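Local coordinates for WbbZ protein (Klebsiella pneumoniae subsp. pneumoniae NTUH-K2044, PDB 6X1L) that is functionally uncharacterised but belongs to the polysaccharide pyruvyl transferase family, and so probably acts in the building or modification of a surface polysaccharide, at residues Ile54-Gly59 with Ile93-Lys98; Arg23-Ala28 with Glu60-Glu65; Leu156-Ser161 with Leu205-Thr210. One frame throughout, in Å; residues are numbered along the deposited sequence.

Interaction 1: Ile54-Gly59 with Ile93-Lys98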
# COMPACT_ATOMS: atom_id res chain seq x y z
N ILE A 54 16.31 11.81 15.17
CA ILE A 54 15.28 11.35 16.10
C ILE A 54 13.94 11.80 15.53
O ILE A 54 13.83 12.93 15.02
CB ILE A 54 15.50 11.88 17.53
CG1 ILE A 54 15.48 13.41 17.56
CG2 ILE A 54 16.81 11.35 18.10
CD1 ILE A 54 15.33 13.98 18.94
N PRO A 55 12.92 10.94 15.54
CA PRO A 55 11.63 11.35 14.99
C PRO A 55 10.94 12.36 15.89
O PRO A 55 11.03 12.28 17.12
CB PRO A 55 10.84 10.03 14.92
CG PRO A 55 11.46 9.18 15.98
CD PRO A 55 12.92 9.55 16.01
N TYR A 56 10.28 13.33 15.27
CA TYR A 56 9.54 14.33 16.03
C TYR A 56 8.45 13.66 16.86
O TYR A 56 7.64 12.89 16.33
CB TYR A 56 8.93 15.37 15.10
CG TYR A 56 8.04 16.36 15.81
CD1 TYR A 56 8.56 17.51 16.39
CD2 TYR A 56 6.66 16.15 15.90
CE1 TYR A 56 7.74 18.42 17.04
CE2 TYR A 56 5.84 17.04 16.56
CZ TYR A 56 6.39 18.18 17.13
OH TYR A 56 5.57 19.07 17.77
N ARG A 57 8.44 13.96 18.15
CA ARG A 57 7.41 13.47 19.06
C ARG A 57 6.72 14.67 19.69
O ARG A 57 7.36 15.49 20.35
CB ARG A 57 8.00 12.56 20.14
CG ARG A 57 8.47 11.21 19.61
CD ARG A 57 7.34 10.49 18.88
NE ARG A 57 7.78 9.22 18.31
N ASP A 58 5.41 14.78 19.48
CA ASP A 58 4.64 15.88 20.03
C ASP A 58 4.62 15.79 21.55
O ASP A 58 4.35 14.73 22.12
CB ASP A 58 3.21 15.85 19.48
CG ASP A 58 2.49 17.17 19.66
OD1 ASP A 58 2.83 17.93 20.60
OD2 ASP A 58 1.58 17.46 18.86
N GLY A 59 4.93 16.90 22.21
CA GLY A 59 4.99 16.96 23.65
C GLY A 59 6.38 16.76 24.23
O GLY A 59 6.57 17.01 25.43
N ILE A 93 8.08 26.32 15.56
CA ILE A 93 9.30 27.03 15.15
C ILE A 93 10.09 27.51 16.36
O ILE A 93 11.33 27.59 16.30
CB ILE A 93 8.93 28.20 14.21
CG1 ILE A 93 10.18 28.95 13.73
CG2 ILE A 93 7.95 29.15 14.88
CD1 ILE A 93 10.70 28.48 12.39
N GLY A 94 9.41 27.82 17.46
CA GLY A 94 10.10 28.33 18.64
C GLY A 94 10.88 27.29 19.41
O GLY A 94 11.75 27.65 20.21
N LYS A 95 10.59 26.00 19.18
CA LYS A 95 11.25 24.94 19.93
C LYS A 95 12.67 24.66 19.47
O LYS A 95 13.45 24.08 20.23
CB LYS A 95 10.44 23.64 19.82
CG LYS A 95 9.02 23.69 20.34
CD LYS A 95 8.34 22.34 20.13
CE LYS A 95 6.88 22.36 20.56
NZ LYS A 95 6.23 21.03 20.34
N PHE A 96 13.03 25.03 18.24
CA PHE A 96 14.27 24.59 17.64
C PHE A 96 15.18 25.78 17.32
O PHE A 96 14.75 26.93 17.25
CB PHE A 96 14.01 23.78 16.36
CG PHE A 96 13.13 22.58 16.58
CD1 PHE A 96 11.76 22.66 16.42
CD2 PHE A 96 13.69 21.37 16.97
CE1 PHE A 96 10.95 21.55 16.63
CE2 PHE A 96 12.89 20.26 17.18
CZ PHE A 96 11.52 20.35 17.01
N HIS A 97 16.47 25.46 17.13
CA HIS A 97 17.44 26.48 16.74
C HIS A 97 17.23 26.92 15.30
O HIS A 97 17.29 28.12 15.00
CB HIS A 97 18.86 25.94 16.94
CG HIS A 97 19.94 26.87 16.50
ND1 HIS A 97 20.66 26.69 15.34
CD2 HIS A 97 20.43 28.00 17.07
CE1 HIS A 97 21.54 27.66 15.21
NE2 HIS A 97 21.42 28.47 16.25
N LYS A 98 16.97 25.97 14.41
CA LYS A 98 16.68 26.24 13.01
C LYS A 98 15.59 25.29 12.55
O LYS A 98 15.35 24.25 13.15
CB LYS A 98 17.92 26.05 12.11
CG LYS A 98 19.06 27.00 12.38
CD LYS A 98 18.69 28.42 12.01
CE LYS A 98 19.87 29.36 12.20
NZ LYS A 98 19.48 30.76 11.90

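Interaction 2: Arg23-Ala28 with Glu60-Glu65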
# COMPACT_ATOMS: atom_id res chain seq x y z
N ARG A 23 21.69 18.19 16.30
CA ARG A 23 21.03 16.91 16.06
C ARG A 23 19.71 17.14 15.32
O ARG A 23 19.05 18.17 15.48
CB ARG A 23 20.79 16.16 17.37
CG ARG A 23 19.51 16.51 18.07
CD ARG A 23 19.26 15.62 19.27
NE ARG A 23 18.09 16.05 20.02
CZ ARG A 23 17.63 15.45 21.11
NH1 ARG A 23 18.25 14.38 21.58
NH2 ARG A 23 16.56 15.93 21.72
N PHE A 24 19.35 16.17 14.49
CA PHE A 24 18.20 16.31 13.61
C PHE A 24 16.95 15.76 14.29
O PHE A 24 16.95 14.63 14.79
CB PHE A 24 18.43 15.56 12.29
CG PHE A 24 19.47 16.19 11.40
CD1 PHE A 24 20.08 17.39 11.75
CD2 PHE A 24 19.83 15.58 10.21
CE1 PHE A 24 21.02 17.96 10.92
CE2 PHE A 24 20.77 16.15 9.38
CZ PHE A 24 21.37 17.34 9.74
N VAL A 25 15.90 16.57 14.31
CA VAL A 25 14.56 16.14 14.70
C VAL A 25 13.71 16.17 13.44
O VAL A 25 13.47 17.25 12.88
CB VAL A 25 13.96 17.04 15.79
CG1 VAL A 25 12.58 16.53 16.20
CG2 VAL A 25 14.89 17.11 17.00
N TYR A 26 13.27 15.00 12.98
CA TYR A 26 12.69 14.87 11.65
C TYR A 26 11.18 14.66 11.74
O TYR A 26 10.71 13.80 12.49
CB TYR A 26 13.34 13.71 10.88
CG TYR A 26 12.68 13.41 9.55
CD1 TYR A 26 12.78 14.30 8.49
CD2 TYR A 26 11.96 12.23 9.36
CE1 TYR A 26 12.19 14.03 7.27
CE2 TYR A 26 11.36 11.95 8.14
CZ TYR A 26 11.48 12.85 7.10
OH TYR A 26 10.89 12.59 5.89
N LYS A 27 10.44 15.45 10.96
CA LYS A 27 9.00 15.28 10.79
C LYS A 27 8.72 15.02 9.32
O LYS A 27 8.92 15.92 8.48
CB LYS A 27 8.22 16.50 11.28
CG LYS A 27 6.71 16.33 11.15
CD LYS A 27 6.22 15.18 12.02
CE LYS A 27 4.77 14.80 11.72
NZ LYS A 27 4.62 14.12 10.40
N ALA A 28 8.28 13.81 9.00
CA ALA A 28 7.90 13.49 7.63
C ALA A 28 6.66 14.27 7.23
O ALA A 28 5.74 14.45 8.03
CB ALA A 28 7.65 11.98 7.49
N GLU A 60 7.34 16.33 23.42
CA GLU A 60 8.71 16.19 23.90
C GLU A 60 9.41 17.54 23.88
O GLU A 60 9.13 18.40 23.04
CB GLU A 60 9.48 15.18 23.06
CG GLU A 60 10.41 14.29 23.87
CD GLU A 60 11.34 13.47 23.00
OE1 GLU A 60 12.21 14.07 22.33
OE2 GLU A 60 11.20 12.23 22.99
N ARG A 61 10.34 17.72 24.81
CA ARG A 61 11.06 18.98 24.96
C ARG A 61 12.35 18.92 24.15
O ARG A 61 13.18 18.03 24.35
CB ARG A 61 11.35 19.26 26.43
CG ARG A 61 11.77 18.03 27.22
CD ARG A 61 11.96 18.36 28.69
NE ARG A 61 13.09 19.26 28.91
CZ ARG A 61 14.34 18.86 29.12
NH1 ARG A 61 14.62 17.57 29.14
NH2 ARG A 61 15.30 19.76 29.30
N TYR A 62 12.50 19.87 23.23
CA TYR A 62 13.69 19.98 22.41
C TYR A 62 14.46 21.25 22.77
O TYR A 62 13.92 22.18 23.38
CB TYR A 62 13.34 19.98 20.92
CG TYR A 62 12.59 18.74 20.47
CD1 TYR A 62 13.25 17.52 20.36
CD2 TYR A 62 11.24 18.80 20.17
CE1 TYR A 62 12.57 16.38 19.96
CE2 TYR A 62 10.56 17.66 19.76
CZ TYR A 62 11.22 16.46 19.66
OH TYR A 62 10.54 15.34 19.25
N SER A 63 15.73 21.28 22.37
CA SER A 63 16.62 22.38 22.72
C SER A 63 16.50 23.48 21.67
O SER A 63 16.73 23.25 20.48
CB SER A 63 18.06 21.88 22.82
OG SER A 63 18.96 22.97 22.98
N SER A 64 16.17 24.69 22.13
CA SER A 64 16.09 25.86 21.25
C SER A 64 17.46 26.34 20.79
O SER A 64 17.53 27.36 20.09
CB SER A 64 15.36 26.99 21.97
OG SER A 64 15.35 28.17 21.19
N GLU A 65 18.54 25.65 21.15
CA GLU A 65 19.88 26.05 20.76
C GLU A 65 20.63 24.99 19.97
O GLU A 65 21.45 25.34 19.12
CB GLU A 65 20.70 26.41 22.00
CG GLU A 65 22.08 26.98 21.70
CD GLU A 65 22.90 27.22 22.95
OE1 GLU A 65 23.84 28.05 22.90
OE2 GLU A 65 22.60 26.59 23.98

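Interaction 3: Leu156-Ser161 with Leu205-Thr210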
# COMPACT_ATOMS: atom_id res chain seq x y z
N LEU A 156 16.64 3.02 -5.97
CA LEU A 156 15.57 2.36 -6.71
C LEU A 156 15.67 0.84 -6.70
O LEU A 156 14.64 0.16 -6.68
CB LEU A 156 15.56 2.88 -8.15
CG LEU A 156 14.43 2.43 -9.08
CD1 LEU A 156 13.08 2.88 -8.53
CD2 LEU A 156 14.65 2.97 -10.48
N ASN A 157 16.88 0.29 -6.70
CA ASN A 157 17.03 -1.14 -6.94
C ASN A 157 16.51 -2.00 -5.79
O ASN A 157 16.24 -3.19 -6.00
CB ASN A 157 18.49 -1.48 -7.23
CG ASN A 157 18.91 -1.06 -8.62
OD1 ASN A 157 19.22 0.11 -8.86
ND2 ASN A 157 18.91 -2.01 -9.55
N LYS A 158 16.34 -1.44 -4.60
CA LYS A 158 15.79 -2.22 -3.50
C LYS A 158 14.27 -2.18 -3.45
O LYS A 158 13.68 -2.85 -2.59
CB LYS A 158 16.38 -1.76 -2.16
CG LYS A 158 15.93 -0.39 -1.70
CD LYS A 158 16.58 -0.05 -0.38
CE LYS A 158 16.18 1.33 0.10
NZ LYS A 158 16.82 1.66 1.40
N TYR A 159 13.63 -1.43 -4.34
CA TYR A 159 12.18 -1.38 -4.45
C TYR A 159 11.63 -2.19 -5.62
O TYR A 159 10.43 -2.45 -5.66
CB TYR A 159 11.71 0.07 -4.59
CG TYR A 159 12.12 0.98 -3.46
CD1 TYR A 159 13.37 1.61 -3.46
CD2 TYR A 159 11.26 1.23 -2.40
CE1 TYR A 159 13.75 2.44 -2.42
CE2 TYR A 159 11.63 2.07 -1.36
CZ TYR A 159 12.88 2.67 -1.38
OH TYR A 159 13.26 3.50 -0.34
N LEU A 160 12.48 -2.58 -6.57
CA LEU A 160 12.01 -3.17 -7.81
C LEU A 160 11.57 -4.61 -7.60
O LEU A 160 12.16 -5.36 -6.81
CB LEU A 160 13.11 -3.12 -8.87
CG LEU A 160 13.66 -1.73 -9.21
CD1 LEU A 160 14.77 -1.81 -10.25
CD2 LEU A 160 12.55 -0.80 -9.69
N SER A 161 10.52 -5.00 -8.32
CA SER A 161 10.12 -6.40 -8.39
C SER A 161 10.71 -7.11 -9.59
O SER A 161 10.79 -8.35 -9.58
CB SER A 161 8.59 -6.51 -8.45
OG SER A 161 8.09 -6.06 -9.69
N LEU A 205 6.62 1.40 6.52
CA LEU A 205 5.38 1.71 5.82
C LEU A 205 5.63 2.60 4.61
O LEU A 205 5.02 2.39 3.56
CB LEU A 205 4.39 2.35 6.79
CG LEU A 205 3.01 2.75 6.27
CD1 LEU A 205 2.40 1.62 5.44
CD2 LEU A 205 2.11 3.09 7.44
N ALA A 206 6.53 3.58 4.74
CA ALA A 206 6.84 4.43 3.59
C ALA A 206 7.47 3.62 2.47
O ALA A 206 7.10 3.77 1.30
CB ALA A 206 7.75 5.60 4.00
N ARG A 207 8.45 2.78 2.80
CA ARG A 207 9.15 2.05 1.74
C ARG A 207 8.25 0.99 1.10
O ARG A 207 8.30 0.78 -0.12
CB ARG A 207 10.43 1.41 2.30
CG ARG A 207 11.55 2.44 2.51
CD ARG A 207 12.91 1.76 2.49
NE ARG A 207 14.02 2.69 2.70
CZ ARG A 207 14.59 2.92 3.88
NH1 ARG A 207 14.15 2.28 4.96
NH2 ARG A 207 15.60 3.77 3.98
N ASN A 208 7.41 0.33 1.90
CA ASN A 208 6.56 -0.71 1.32
C ASN A 208 5.41 -0.12 0.52
O ASN A 208 5.03 -0.67 -0.52
CB ASN A 208 6.06 -1.64 2.43
CG ASN A 208 7.15 -2.57 2.92
OD1 ASN A 208 7.95 -3.07 2.13
ND2 ASN A 208 7.19 -2.81 4.22
N SER A 209 4.85 1.01 0.96
CA SER A 209 3.90 1.73 0.12
C SER A 209 4.54 2.14 -1.20
O SER A 209 3.90 2.08 -2.26
CB SER A 209 3.35 2.95 0.84
OG SER A 209 2.59 3.75 -0.05
N THR A 210 5.80 2.56 -1.16
CA THR A 210 6.49 2.94 -2.39
C THR A 210 6.75 1.73 -3.28
O THR A 210 6.68 1.82 -4.51
CB THR A 210 7.79 3.68 -2.05
OG1 THR A 210 7.48 4.82 -1.23
CG2 THR A 210 8.49 4.15 -3.30

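Interaction 1: Ile54-Gly59 with Ile93-Lys98
Y56 and F96 bring the two backbones no nearer than 11.4 Å, CA to CA, as the chain runs off strand 53-55 into loop and, across from it, I93-K98 turns from helix 84-92 into strand 98-104; the gap is bridged by side chains alone. The Y56 ring meets both partners at its rim. On its flank, CD1 of Y56 lies 4.1 Å from CZ of F96, so the two rings touch edge against edge. At its far end the phenol oxygen is approached by the K95 ammonium, NZ of K95 standing 3.3 Å from OH of Y56. K95 spans the distance with a chain extended beyond CG that crosses the tyrosine at about a right angle. The main polar partner of NZ is OD1 of N92, the last residue of helix 84-92; the phenol bond is weak. With chi1 at 174° the Y56 ring swings away from its own backbone N, and its CD1 edge comes to F96. Helix 84-92 links the neighbouring parallel strands 67-71 and 98-104 as a beta-alpha-beta crossover: its F88 meets Y56 edge-to-face, V25 of strand 23-27 touches both rings, and F96 also rests on D67 and L69 of strand 67-71.

Interaction 2: Arg23-Ala28 with Glu60-Glu65
Y62 presents one face of its ring to V25 and one edge to R23, while the backbone C of E60 lies over the other face, 4.2 Å above the plane of the Y62 ring and offset toward the rim. The contact belongs to a parallel alpha/beta sheet: R23-A28 carries strand 23-27, which lies between strands 53-55 and 67-71, and E60-E65 is part of the loop joining those two, passing over the strand between them. CG1 of V25 sits 4.1 Å from the centroid of the Y62 ring and 27° off the normal, a CH-pi contact, and it comes within 3.7 Å of CZ of Y62. The other methyl, CG2 of V25, reaches CD1 of Y62 at 3.8 Å; both methyls lie over the same face, CG1 toward CZ and CG2 toward the CD1 rim. Near the ring plane, NH2 of R23 lies 3.9 Å from CD1 of Y62; the guanidinium is turned 73° to the ring and makes no stack with it. R23 arrives by an extended chain, and its NE forms a salt bridge with D67, at the start of strand 67-71. The Y62 hydroxyl has R57 as its polar partner, while F96 meets the tyrosine ring with planes at about 30°. Beyond Y62 the loop bends in an ST turn, in which the backbone N of E65 donates to OG of S63 at 3.3 Å.

Interaction 3: Leu156-Ser161 with Leu205-Thr210
R207 lies against both K158 and Y159, and the three polar ends converge. The phenol oxygen of Y159 sits at the edge of the guanidinium, in its plane, with NE of R207 3.2 Å from OH of Y159; at an N-H...O angle of 128° the bond is bent and weak. The arginine methylenes pack on the same end of the ring, CD of R207 being 3.3 Å from OH of Y159. Over one face of the guanidinium stands the K158 ammonium, whose NZ is 3.3 Å from NE of R207, a close approach of two donors. Further down the ring, CG2 of T210 touches CD2 of Y159 at 4.1 Å, coming in obliquely. K158 holds CG between its backbone N and carbonyl carbon (chi1 69°), and from there its straight chain runs out to the arginine. T210 is fixed by its own helix, OG1 donating to O of A206 at 2.8 Å; that oxygen also accepts from N of T210, and the two donors reach it from opposite faces of the carbonyl plane. In the next shell, helix 33-48 supplies D44, whose OD1 forms salt bridges with NZ of K158 and NH2 of R207 while OD2 hydrogen-bonds OH of Y159, and E47, a second carboxylate for R207. The loop before strand 167-172 is thus tied to helix 203-218 through a shared acid on a third element. Helix 203-218 also faces the second subunit, L205 and S209 packing on C212 of that chain. K158 and R207 gather round the D44 carboxylate, which, with E47, probably offsets their charges and makes their close approach favourable.

Interactions 1 and 2 form one continuous cluster at the edge of the six-stranded sheet, their centres 3 Å apart and their segments alternating along the chain. They are joined directly: N of R57 bonds OH of Y62 at 2.7 Å, and, just past the end of strand 53-55, N of Y56 bonds O of Y26 of strand 23-27 at 2.9 Å. Interaction 3 lies about 28 Å from interaction 1 and 27 Å from interaction 2, centre to centre, with nearest atoms about 12 and 7 Å away. It follows both in sequence and involves helix 203-218, which leads to the four-stranded sheet. The two parallel sheets are consistent with the GT-B-like family; no ligand marks an active site here.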